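Local atomic coordinates of carbohydrate oxidase (Microdochium nivale, PDB entry 3RJA), a protein that oxidises the C1 hydroxyl of mono-, oligo- and polysaccharides to lactones with its bound FAD, reducing molecular oxygen to hydrogen peroxide. Residues E27-R32 with H70-F75; N318-S323 with A429-D434; L33-T38 with G79-L84. One frame throughout, in Å; residues are numbered along the deposited sequence.

Interactions 1 and 3 join the same two loops, the one between helix 20-25 and strand 39-42 and the one between strands 63-66 and 84-87. Interaction 1 lies at the buried flavin end, interaction 3 nearer the surface, with centres about 11 Å apart. Their chemistry follows this: stacked rings, a covalent flavin bond and a bridging water in the first, mostly backbone bonding in the third. Interaction 2, also buried, relies on charge, fixing a strand of the eight-stranded sheet to the loop before helix 435-443. Its strand adjoins interaction 1, since the carbonyl of F319 receives bonds from N30 and R32, while S74 OG bonds L33 O between interactions 1 and 3.

Interaction 1: E27-R32 with H70-F75; sequences EPFNIR and HSYASF. With FAD (flavin-adenine dinucleotide), chain B; SO4 (sulfate ion), chain J.
The imidazole of H70, joined covalently through ND1 to C8M of the flavin (1.5 Å), lies against one face of the F29 ring. This 8α-histidyl linkage is found in many, though not all, flavoenzymes of the PCMH-type FAD-binding fold, consistent with membership of the oxygen-dependent FAD-linked oxidoreductase family. The rings form a face-to-face stack, centroids 4.2 Å apart and planes 27° from parallel. With CG anti to the backbone N (chi1 169°), F29 lays its ring over both H70 and the linkage; its CE2 comes within 3.4 Å of flavin C8M. A flat apolar ring suits this place because it covers the linked carbon and the histidine together. With an alanine here, the imidazole and C8M would probably lose the flat surface packed against them, opening a gap beside the linkage. On the cofactor's phosphate side, the backbone N-H groups of H70 and S71 bond O2P and O2A.

A type I turn from S71 to S74 presents the carbonyl of Y72 to N30. N30 ND2 meets Y72 O at 3.1 Å, in the carbonyl plane and on a lone pair, and also bonds F319 O, while Y72 OH turns to Q387 and the bound substrate analogue. S74 OG bonds L33 O. A water bridges the two segments, accepting from N30 N and donating to S71 O (2.7 Å) and S74 OG (2.9 Å).

Interaction 2: N318-S323 with A429-D434; sequences NFYAKS and ADPRMD
The carboxylate of D430 meets Y320 with one oxygen and K322 with the other. Y320 OH donates to D430 OD1 at 2.7 Å, reaching it on the syn side but 33° out of the carboxylate plane; ring and carboxylate stand nearly perpendicular. K322 NZ forms a salt bridge to D430 OD2, also 2.7 Å, using the syn lone pair. Y320 and K322 are two residues apart on the strand, so their side chains leave the same side, and the lysine, bent at chi3 and chi4, curls its ammonium back to donate to Y320 OH as well. R432 NH1 gives Y320 OH another hydrogen bond at 3.0 Å, almost in the guanidinium plane, which stands 89° from the ring. The tyrosine oxygen thus accepts two bonds from cationic groups and donates one to the acid, which is why a hydroxyl-bearing ring suits this place.

Farther out, the aspartate is fixed by its own loop. R432 N bonds D430 OD1 at 3.1 Å in an Asx turn, from the opposite face to the tyrosine. A water links D430 OD2 to S323 N. K322 NZ and R432 NH1 lie only 4.4 Å apart, yet both form salt bridges with D407 of helix 403-414, so the two acids probably offset their repulsion. Another water joins A321 O to A429 O. Together these form a largely buried charge network, with R432 at its outer edge, that fixes the berberine-like segment leading into helix 435-443 to strand 318-326 of the eight-stranded antiparallel sheet, whose neighbouring strands help line the substrate pocket.

Interaction 3: L33-T38 with G79-L84; sequences LPYIPT and GENGHL
N81 reaches across to I36 with its side-chain oxygen: N81 OD1 accepts from I36 N at 2.7 Å, the donor tilted 24° from the carbonyl plane. CG of N81 lies beside its own backbone N (chi1 -62°), which brings the amide alongside the I36 side chain and its oxygen into position to accept from I36 N. Asparagine suits this place because its short arm supplies I36 N with a side-chain acceptor rather than a backbone one from the other segment. The same isoleucine is satisfied at its other polar atom, for I36 O accepts from G82 N, also at 2.7 Å. P37 has no N-H to give, and the next donor, T38 N, turns to H83 O at 2.8 Å; this bond is more bent (135°), its donor well above the carbonyl plane.

Glycine is required at G82, where a side chain would run into the carbonyl of N81, and the positive phi of G79 also suits glycine. Y35 lays one face of its ring over the G79-E80 peptide: E80 N sits 3.5 Å above the centre of the Y35 ring, with the G79 carbonyl carbon toward the rim, while N81 OD1 lies at the ring edge. H83 NE2 is modelled as donating to E80 OE2, at a separation so short that its exact length is doubtful, and H83 ND1 bonds S64 OG. The two loops run directly into strands 39-42 and 84-87, neighbours in the three-stranded parallel sheet, with T38 and L84 both packing on I3 of helix 2-9.

Interaction 1: E27-R32 with H70-F75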
loop_
_atom_site.group_PDB
_atom_site.type_symbol
_atom_site.label_atom_id
_atom_site.label_comp_id
_atom_site.label_asym_id
_atom_site.label_seq_id
_atom_site.Cartn_x
_atom_site.Cartn_y
_atom_site.Cartn_z
ATOM N N GLU A 27 -14.988 0.789 13.045
ATOM C CA GLU A 27 -15.480 1.069 11.703
ATOM C C GLU A 27 -14.364 0.807 10.672
ATOM O O GLU A 27 -13.295 1.426 10.755
ATOM C CB GLU A 27 -15.957 2.535 11.612
ATOM C CG GLU A 27 -16.575 2.925 10.249
ATOM C CD GLU A 27 -17.019 4.393 10.200
ATOM O OE1 GLU A 27 -16.257 5.281 10.656
ATOM O OE2 GLU A 27 -18.143 4.646 9.706
ATOM N N PRO A 28 -14.594 -0.101 9.712
ATOM C CA PRO A 28 -13.575 -0.376 8.644
ATOM C C PRO A 28 -13.504 0.770 7.657
ATOM O O PRO A 28 -14.515 1.486 7.485
ATOM C CB PRO A 28 -14.162 -1.565 7.901
ATOM C CG PRO A 28 -15.724 -1.401 8.087
ATOM C CD PRO A 28 -15.873 -0.814 9.478
ATOM N N PHE A 29 -12.372 0.927 6.960
ATOM C CA PHE A 29 -12.342 1.848 5.823
ATOM C C PHE A 29 -13.310 1.349 4.718
ATOM O O PHE A 29 -14.017 2.143 4.096
ATOM C CB PHE A 29 -10.904 2.031 5.262
ATOM C CG PHE A 29 -10.860 2.754 3.925
ATOM C CD1 PHE A 29 -11.151 4.134 3.842
ATOM C CD2 PHE A 29 -10.549 2.066 2.757
ATOM C CE1 PHE A 29 -11.121 4.796 2.601
ATOM C CE2 PHE A 29 -10.525 2.727 1.483
ATOM C CZ PHE A 29 -10.796 4.067 1.407
ATOM N N ASN A 30 -13.281 0.040 4.456
ATOM C CA ASN A 30 -14.168 -0.617 3.494
ATOM C C ASN A 30 -15.402 -1.151 4.232
ATOM O O ASN A 30 -15.367 -2.247 4.846
ATOM C CB ASN A 30 -13.459 -1.771 2.752
ATOM C CG ASN A 30 -14.227 -2.203 1.506
ATOM O OD1 ASN A 30 -15.366 -1.777 1.319
ATOM N ND2 ASN A 30 -13.614 -3.017 0.648
ATOM N N ILE A 31 -16.486 -0.377 4.192
ATOM C CA ILE A 31 -17.703 -0.752 4.927
ATOM C C ILE A 31 -18.448 -1.928 4.303
ATOM O O ILE A 31 -19.392 -2.454 4.894
ATOM C CB ILE A 31 -18.649 0.428 5.131
ATOM C CG1 ILE A 31 -19.125 0.979 3.767
ATOM C CG2 ILE A 31 -17.990 1.446 6.057
ATOM C CD1 ILE A 31 -20.378 1.833 3.860
ATOM N N ARG A 32 -18.002 -2.357 3.119
ATOM C CA ARG A 32 -18.455 -3.610 2.571
ATOM C C ARG A 32 -18.051 -4.743 3.502
ATOM O O ARG A 32 -18.623 -5.840 3.444
ATOM C CB ARG A 32 -17.805 -3.854 1.200
ATOM C CG ARG A 32 -18.402 -5.035 0.431
ATOM C CD ARG A 32 -17.819 -5.172 -0.966
ATOM N NE ARG A 32 -16.427 -5.632 -0.999
ATOM C CZ ARG A 32 -16.034 -6.892 -0.813
ATOM N NH1 ARG A 32 -14.743 -7.210 -0.898
ATOM N NH2 ARG A 32 -16.915 -7.837 -0.527
ATOM N N HIS A 70 -6.672 0.919 6.570
ATOM C CA HIS A 70 -6.869 0.960 5.129
ATOM C C HIS A 70 -6.865 -0.369 4.363
ATOM O O HIS A 70 -7.135 -0.382 3.152
ATOM C CB HIS A 70 -5.967 2.029 4.495
ATOM C CG HIS A 70 -6.603 3.382 4.502
ATOM N ND1 HIS A 70 -7.220 3.915 3.390
ATOM C CD2 HIS A 70 -6.798 4.271 5.508
ATOM C CE1 HIS A 70 -7.742 5.093 3.708
ATOM N NE2 HIS A 70 -7.498 5.332 4.984
ATOM N N SER A 71 -6.630 -1.487 5.054
ATOM C CA SER A 71 -6.782 -2.793 4.382
ATOM C C SER A 71 -8.085 -2.884 3.564
ATOM O O SER A 71 -9.195 -2.723 4.104
ATOM C CB SER A 71 -6.800 -3.942 5.358
ATOM O OG SER A 71 -7.015 -5.144 4.647
ATOM N N TYR A 72 -7.941 -3.179 2.268
ATOM C CA TYR A 72 -9.108 -3.270 1.380
ATOM C C TYR A 72 -9.920 -4.490 1.781
ATOM O O TYR A 72 -11.101 -4.588 1.462
ATOM C CB TYR A 72 -8.673 -3.378 -0.073
ATOM C CG TYR A 72 -8.034 -2.130 -0.668
ATOM C CD1 TYR A 72 -7.980 -0.915 0.033
ATOM C CD2 TYR A 72 -7.518 -2.157 -1.976
ATOM C CE1 TYR A 72 -7.428 0.242 -0.563
ATOM C CE2 TYR A 72 -6.965 -1.058 -2.554
ATOM C CZ TYR A 72 -6.919 0.155 -1.858
ATOM O OH TYR A 72 -6.351 1.255 -2.477
ATOM N N ALA A 73 -9.271 -5.419 2.497
ATOM C CA ALA A 73 -9.910 -6.645 2.985
ATOM C C ALA A 73 -10.348 -6.599 4.464
ATOM O O ALA A 73 -10.871 -7.602 4.997
ATOM C CB ALA A 73 -8.968 -7.863 2.756
ATOM N N SER A 74 -10.153 -5.458 5.121
ATOM C CA SER A 74 -10.340 -5.348 6.579
ATOM C C SER A 74 -9.486 -6.335 7.351
ATOM O O SER A 74 -9.934 -6.854 8.390
ATOM C CB SER A 74 -11.815 -5.548 6.980
ATOM O OG SER A 74 -12.605 -4.555 6.378
ATOM N N PHE A 75 -8.275 -6.630 6.844
ATOM C CA PHE A 75 -7.396 -7.549 7.547
ATOM C C PHE A 75 -6.888 -7.027 8.914
ATOM O O PHE A 75 -6.369 -7.804 9.716
ATOM C CB PHE A 75 -6.238 -8.012 6.651
ATOM C CG PHE A 75 -6.650 -8.992 5.565
ATOM C CD1 PHE A 75 -7.794 -9.777 5.700
ATOM C CD2 PHE A 75 -5.861 -9.144 4.421
ATOM C CE1 PHE A 75 -8.153 -10.720 4.686
ATOM C CE2 PHE A 75 -6.197 -10.082 3.403
ATOM C CZ PHE A 75 -7.365 -10.859 3.543
HETATM P PA FAD B . -4.431 -1.751 8.331
HETATM O O1A FAD B . -4.463 -1.143 9.708
HETATM O O2A FAD B . -5.771 -2.191 7.799
HETATM O O5B FAD B . -3.439 -3.012 8.344
HETATM C C5B FAD B . -3.031 -3.600 7.113
HETATM C C4B FAD B . -2.306 -4.922 7.418
HETATM O O4B FAD B . -1.109 -4.654 8.150
HETATM C C3B FAD B . -3.136 -5.873 8.279
HETATM O O3B FAD B . -2.740 -7.216 7.989
HETATM C C2B FAD B . -2.647 -5.518 9.679
HETATM O O2B FAD B . -2.847 -6.492 10.677
HETATM C C1B FAD B . -1.169 -5.279 9.404
HETATM N N9A FAD B . -0.606 -4.382 10.408
HETATM C C8A FAD B . -1.113 -3.165 10.855
HETATM N N7A FAD B . -0.249 -2.693 11.794
HETATM C C5A FAD B . 0.773 -3.554 11.923
HETATM C C6A FAD B . 1.906 -3.543 12.742
HETATM N N6A FAD B . 2.139 -2.518 13.592
HETATM N N1A FAD B . 2.798 -4.596 12.627
HETATM C C2A FAD B . 2.548 -5.652 11.757
HETATM N N3A FAD B . 1.410 -5.686 10.976
HETATM C C4A FAD B . 0.550 -4.633 11.062
HETATM N N1 FAD B . -0.953 1.851 -1.311
HETATM C C2 FAD B . 0.221 2.236 -1.968
HETATM O O2 FAD B . 1.192 1.476 -2.061
HETATM N N3 FAD B . 0.275 3.536 -2.461
HETATM C C4 FAD B . -0.685 4.509 -2.257
HETATM O O4 FAD B . -0.504 5.689 -2.635
HETATM C C4X FAD B . -1.942 4.036 -1.599
HETATM N N5 FAD B . -2.932 4.884 -1.375
HETATM C C5X FAD B . -4.057 4.511 -0.677
HETATM C C6 FAD B . -5.066 5.458 -0.365
HETATM C C7 FAD B . -6.132 5.126 0.449
HETATM C C7M FAD B . -7.233 6.159 0.769
HETATM C C8 FAD B . -6.142 3.858 1.078
HETATM C C8M FAD B . -7.276 3.454 1.999
HETATM C C9 FAD B . -5.202 2.899 0.732
HETATM C C9A FAD B . -4.130 3.210 -0.128
HETATM N N10 FAD B . -3.077 2.299 -0.386
HETATM C C10 FAD B . -2.010 2.657 -1.195
HETATM C "C1'" FAD B . -3.156 0.911 0.177
HETATM C "C2'" FAD B . -2.373 0.819 1.479
HETATM O "O2'" FAD B . -0.981 0.810 1.190
HETATM C "C3'" FAD B . -2.712 -0.470 2.194
HETATM O "O3'" FAD B . -4.110 -0.585 2.353
HETATM C "C4'" FAD B . -1.992 -0.513 3.553
HETATM O "O4'" FAD B . -1.803 -1.843 3.927
HETATM C "C5'" FAD B . -2.759 0.263 4.626
HETATM O "O5'" FAD B . -2.052 0.218 5.835
HETATM P P FAD B . -2.860 0.478 7.220
HETATM O O1P FAD B . -1.913 0.489 8.381
HETATM O O2P FAD B . -3.681 1.763 7.096
HETATM O O3P FAD B . -3.846 -0.782 7.186
HETATM S S SO4 J . -19.440 -10.003 1.242
HETATM O O1 SO4 J . -19.646 -8.570 1.026
HETATM O O2 SO4 J . -18.893 -10.205 2.594
HETATM O O3 SO4 J . -20.739 -10.685 1.104
HETATM O O4 SO4 J . -18.486 -10.547 0.266
HETATM O O HOH W 1 -11.429 -2.090 5.517
HETATM O O HOH W 2 -12.428 -5.572 -0.899
#

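Interaction 2: N318-S323 with A429-D434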
loop_
_atom_site.group_PDB
_atom_site.type_symbol
_atom_site.label_atom_id
_atom_site.label_comp_id
_atom_site.label_asym_id
_atom_site.label_seq_id
_atom_site.Cartn_x
_atom_site.Cartn_y
_atom_site.Cartn_z
ATOM N N ASN A 318 -17.049 2.110 -0.014
ATOM C CA ASN A 318 -17.770 0.853 -0.159
ATOM C C ASN A 318 -17.406 0.220 -1.512
ATOM O O ASN A 318 -17.897 0.659 -2.565
ATOM C CB ASN A 318 -19.281 1.140 -0.061
ATOM C CG ASN A 318 -20.128 -0.099 -0.218
ATOM O OD1 ASN A 318 -19.709 -1.207 0.119
ATOM N ND2 ASN A 318 -21.336 0.079 -0.754
ATOM N N PHE A 319 -16.548 -0.801 -1.508
ATOM C CA PHE A 319 -15.870 -1.108 -2.760
ATOM C C PHE A 319 -15.238 -2.487 -2.837
ATOM O O PHE A 319 -15.171 -3.234 -1.846
ATOM C CB PHE A 319 -14.768 -0.037 -3.009
ATOM C CG PHE A 319 -13.578 -0.150 -2.045
ATOM C CD1 PHE A 319 -13.609 0.468 -0.798
ATOM C CD2 PHE A 319 -12.447 -0.877 -2.403
ATOM C CE1 PHE A 319 -12.515 0.359 0.079
ATOM C CE2 PHE A 319 -11.343 -0.990 -1.534
ATOM C CZ PHE A 319 -11.373 -0.385 -0.310
ATOM N N TYR A 320 -14.774 -2.802 -4.044
ATOM C CA TYR A 320 -13.975 -3.964 -4.305
ATOM C C TYR A 320 -12.776 -3.501 -5.130
ATOM O O TYR A 320 -12.877 -2.535 -5.910
ATOM C CB TYR A 320 -14.764 -5.008 -5.090
ATOM C CG TYR A 320 -13.972 -6.275 -5.358
ATOM C CD1 TYR A 320 -13.379 -6.999 -4.307
ATOM C CD2 TYR A 320 -13.825 -6.758 -6.645
ATOM C CE1 TYR A 320 -12.668 -8.164 -4.540
ATOM C CE2 TYR A 320 -13.119 -7.920 -6.896
ATOM C CZ TYR A 320 -12.538 -8.618 -5.845
ATOM O OH TYR A 320 -11.823 -9.768 -6.122
ATOM N N ALA A 321 -11.646 -4.176 -4.952
ATOM C CA ALA A 321 -10.415 -3.793 -5.634
ATOM C C ALA A 321 -9.584 -5.049 -5.966
ATOM O O ALA A 321 -9.710 -6.103 -5.302
ATOM C CB ALA A 321 -9.609 -2.820 -4.752
ATOM N N LYS A 322 -8.730 -4.925 -6.978
ATOM C CA LYS A 322 -7.858 -6.003 -7.403
ATOM C C LYS A 322 -6.555 -5.377 -7.844
ATOM O O LYS A 322 -6.494 -4.166 -8.040
ATOM C CB LYS A 322 -8.480 -6.794 -8.561
ATOM C CG LYS A 322 -9.696 -7.639 -8.184
ATOM C CD LYS A 322 -10.130 -8.623 -9.337
ATOM C CE LYS A 322 -9.364 -9.969 -9.331
ATOM N NZ LYS A 322 -9.920 -10.853 -8.232
ATOM N N SER A 323 -5.532 -6.200 -8.054
ATOM C CA SER A 323 -4.246 -5.691 -8.507
ATOM C C SER A 323 -3.543 -6.667 -9.444
ATOM O O SER A 323 -3.931 -7.822 -9.556
ATOM C CB SER A 323 -3.321 -5.367 -7.305
ATOM O OG SER A 323 -2.780 -6.564 -6.726
ATOM N N ALA A 429 -5.128 -5.334 -1.106
ATOM C CA ALA A 429 -5.551 -6.683 -0.683
ATOM C C ALA A 429 -6.903 -7.104 -1.294
ATOM O O ALA A 429 -7.911 -6.371 -1.224
ATOM C CB ALA A 429 -5.628 -6.770 0.838
ATOM N N ASP A 430 -6.921 -8.313 -1.842
ATOM C CA ASP A 430 -8.103 -8.794 -2.537
ATOM C C ASP A 430 -8.498 -10.076 -1.837
ATOM O O ASP A 430 -7.865 -11.117 -2.047
ATOM C CB ASP A 430 -7.759 -9.008 -4.027
ATOM C CG ASP A 430 -8.837 -9.755 -4.791
ATOM O OD1 ASP A 430 -9.897 -10.083 -4.213
ATOM O OD2 ASP A 430 -8.609 -9.970 -5.985
ATOM N N PRO A 431 -9.535 -10.010 -0.979
ATOM C CA PRO A 431 -9.812 -11.179 -0.113
ATOM C C PRO A 431 -10.457 -12.350 -0.827
ATOM O O PRO A 431 -10.626 -13.414 -0.206
ATOM C CB PRO A 431 -10.770 -10.629 0.934
ATOM C CG PRO A 431 -11.514 -9.499 0.192
ATOM C CD PRO A 431 -10.458 -8.889 -0.724
ATOM N N ARG A 432 -10.811 -12.193 -2.104
ATOM C CA ARG A 432 -11.525 -13.296 -2.801
ATOM C C ARG A 432 -10.570 -14.316 -3.435
ATOM O O ARG A 432 -10.679 -14.650 -4.616
ATOM C CB ARG A 432 -12.542 -12.740 -3.807
ATOM C CG ARG A 432 -13.742 -12.113 -3.088
ATOM C CD ARG A 432 -14.650 -11.316 -4.047
ATOM N NE ARG A 432 -15.379 -12.156 -5.003
ATOM C CZ ARG A 432 -15.032 -12.367 -6.280
ATOM N NH1 ARG A 432 -13.931 -11.823 -6.825
ATOM N NH2 ARG A 432 -15.812 -13.138 -7.043
ATOM N N MET A 433 -9.604 -14.764 -2.634
ATOM C CA MET A 433 -8.655 -15.809 -3.008
ATOM C C MET A 433 -8.347 -16.643 -1.743
ATOM O O MET A 433 -8.242 -16.084 -0.640
ATOM C CB MET A 433 -7.361 -15.197 -3.551
ATOM C CG MET A 433 -7.481 -14.405 -4.891
ATOM S SD MET A 433 -5.901 -13.625 -5.419
ATOM C CE MET A 433 -5.617 -12.425 -4.127
ATOM N N ASP A 434 -8.211 -17.965 -1.885
ATOM C CA ASP A 434 -7.921 -18.787 -0.733
ATOM C C ASP A 434 -6.479 -18.523 -0.282
ATOM O O ASP A 434 -5.710 -17.910 -1.025
ATOM C CB ASP A 434 -8.218 -20.276 -0.989
ATOM C CG ASP A 434 -7.245 -20.943 -1.974
ATOM O OD1 ASP A 434 -6.056 -20.586 -2.069
ATOM O OD2 ASP A 434 -7.683 -21.902 -2.642
HETATM O O HOH W 3 -10.313 -5.994 -2.784
HETATM O O HOH W 4 -10.746 -13.447 -7.269
HETATM O O HOH W 5 -6.184 -9.006 -6.925
#

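Interaction 3: L33-T38 with G79-L84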
loop_
_atom_site.group_PDB
_atom_site.type_symbol
_atom_site.label_atom_id
_atom_site.label_comp_id
_atom_site.label_asym_id
_atom_site.label_seq_id
_atom_site.Cartn_x
_atom_site.Cartn_y
_atom_site.Cartn_z
ATOM N N LEU A 33 -17.017 -4.506 4.313
ATOM C CA LEU A 33 -16.388 -5.600 5.049
ATOM C C LEU A 33 -16.215 -5.328 6.560
ATOM O O LEU A 33 -15.072 -5.252 7.031
ATOM C CB LEU A 33 -15.046 -5.976 4.375
ATOM C CG LEU A 33 -15.116 -6.715 3.027
ATOM C CD1 LEU A 33 -13.725 -6.924 2.397
ATOM C CD2 LEU A 33 -15.816 -8.069 3.139
ATOM N N PRO A 34 -17.334 -5.178 7.322
ATOM C CA PRO A 34 -17.178 -5.027 8.764
ATOM C C PRO A 34 -16.910 -6.350 9.461
ATOM O O PRO A 34 -17.439 -7.398 9.052
ATOM C CB PRO A 34 -18.528 -4.437 9.224
ATOM C CG PRO A 34 -19.543 -4.980 8.238
ATOM C CD PRO A 34 -18.756 -5.076 6.912
ATOM N N TYR A 35 -16.058 -6.312 10.479
ATOM C CA TYR A 35 -15.875 -7.476 11.363
ATOM C C TYR A 35 -16.027 -7.043 12.809
ATOM O O TYR A 35 -15.896 -5.845 13.113
ATOM C CB TYR A 35 -14.540 -8.193 11.124
ATOM C CG TYR A 35 -14.459 -8.794 9.752
ATOM C CD1 TYR A 35 -15.253 -9.891 9.401
ATOM C CD2 TYR A 35 -13.607 -8.252 8.780
ATOM C CE1 TYR A 35 -15.205 -10.438 8.108
ATOM C CE2 TYR A 35 -13.527 -8.802 7.488
ATOM C CZ TYR A 35 -14.328 -9.901 7.160
ATOM O OH TYR A 35 -14.271 -10.432 5.879
ATOM N N ILE A 36 -16.355 -8.011 13.670
ATOM C CA ILE A 36 -16.642 -7.753 15.069
ATOM C C ILE A 36 -15.533 -8.417 15.886
ATOM O O ILE A 36 -15.506 -9.648 16.044
ATOM C CB ILE A 36 -18.046 -8.300 15.489
ATOM C CG1 ILE A 36 -19.145 -7.940 14.454
ATOM C CG2 ILE A 36 -18.430 -7.801 16.876
ATOM C CD1 ILE A 36 -19.510 -6.460 14.349
ATOM N N PRO A 37 -14.602 -7.606 16.403
ATOM C CA PRO A 37 -13.534 -8.199 17.222
ATOM C C PRO A 37 -14.116 -8.652 18.550
ATOM O O PRO A 37 -15.159 -8.134 18.971
ATOM C CB PRO A 37 -12.536 -7.050 17.438
ATOM C CG PRO A 37 -12.960 -5.965 16.524
ATOM C CD PRO A 37 -14.424 -6.164 16.192
ATOM N N THR A 38 -13.499 -9.637 19.197
ATOM C CA THR A 38 -13.981 -9.958 20.532
ATOM C C THR A 38 -13.754 -8.790 21.515
ATOM O O THR A 38 -14.557 -8.576 22.435
ATOM C CB THR A 38 -13.423 -11.271 21.090
ATOM O OG1 THR A 38 -14.066 -11.524 22.334
ATOM C CG2 THR A 38 -11.904 -11.220 21.289
ATOM N N GLY A 79 -9.803 -10.104 9.323
ATOM C CA GLY A 79 -10.541 -10.642 8.151
ATOM C C GLY A 79 -11.632 -11.660 8.478
ATOM O O GLY A 79 -12.071 -12.420 7.615
ATOM N N GLU A 80 -12.075 -11.654 9.732
ATOM C CA GLU A 80 -13.130 -12.535 10.242
ATOM C C GLU A 80 -13.484 -11.960 11.608
ATOM O O GLU A 80 -12.792 -11.044 12.091
ATOM C CB GLU A 80 -12.620 -13.976 10.394
ATOM C CG GLU A 80 -11.457 -14.122 11.385
ATOM C CD GLU A 80 -10.908 -15.536 11.468
ATOM O OE1 GLU A 80 -11.470 -16.423 10.809
ATOM O OE2 GLU A 80 -9.901 -15.763 12.173
ATOM N N ASN A 81 -14.534 -12.483 12.238
ATOM C CA ASN A 81 -14.947 -11.996 13.565
ATOM C C ASN A 81 -14.159 -12.647 14.670
ATOM O O ASN A 81 -13.638 -13.754 14.485
ATOM C CB ASN A 81 -16.435 -12.288 13.796
ATOM C CG ASN A 81 -17.313 -11.568 12.794
ATOM O OD1 ASN A 81 -17.087 -10.398 12.519
ATOM N ND2 ASN A 81 -18.274 -12.283 12.193
ATOM N N GLY A 82 -14.099 -11.990 15.825
ATOM C CA GLY A 82 -13.617 -12.668 17.045
ATOM C C GLY A 82 -12.141 -12.606 17.416
ATOM O O GLY A 82 -11.674 -13.335 18.335
ATOM N N HIS A 83 -11.375 -11.763 16.724
ATOM C CA HIS A 83 -9.970 -11.601 17.090
ATOM C C HIS A 83 -9.887 -10.547 18.176
ATOM O O HIS A 83 -10.785 -9.697 18.330
ATOM C CB HIS A 83 -9.106 -11.134 15.893
ATOM C CG HIS A 83 -8.888 -12.183 14.835
ATOM N ND1 HIS A 83 -7.766 -12.197 14.030
ATOM C CD2 HIS A 83 -9.654 -13.229 14.432
ATOM C CE1 HIS A 83 -7.844 -13.214 13.184
ATOM N NE2 HIS A 83 -8.974 -13.861 13.407
ATOM N N LEU A 84 -8.786 -10.593 18.907
ATOM C CA LEU A 84 -8.360 -9.475 19.716
ATOM C C LEU A 84 -7.796 -8.456 18.718
ATOM O O LEU A 84 -6.893 -8.784 17.930
ATOM C CB LEU A 84 -7.263 -9.919 20.710
ATOM C CG LEU A 84 -6.681 -8.812 21.602
ATOM C CD1 LEU A 84 -7.791 -8.002 22.263
ATOM C CD2 LEU A 84 -5.794 -9.458 22.702
#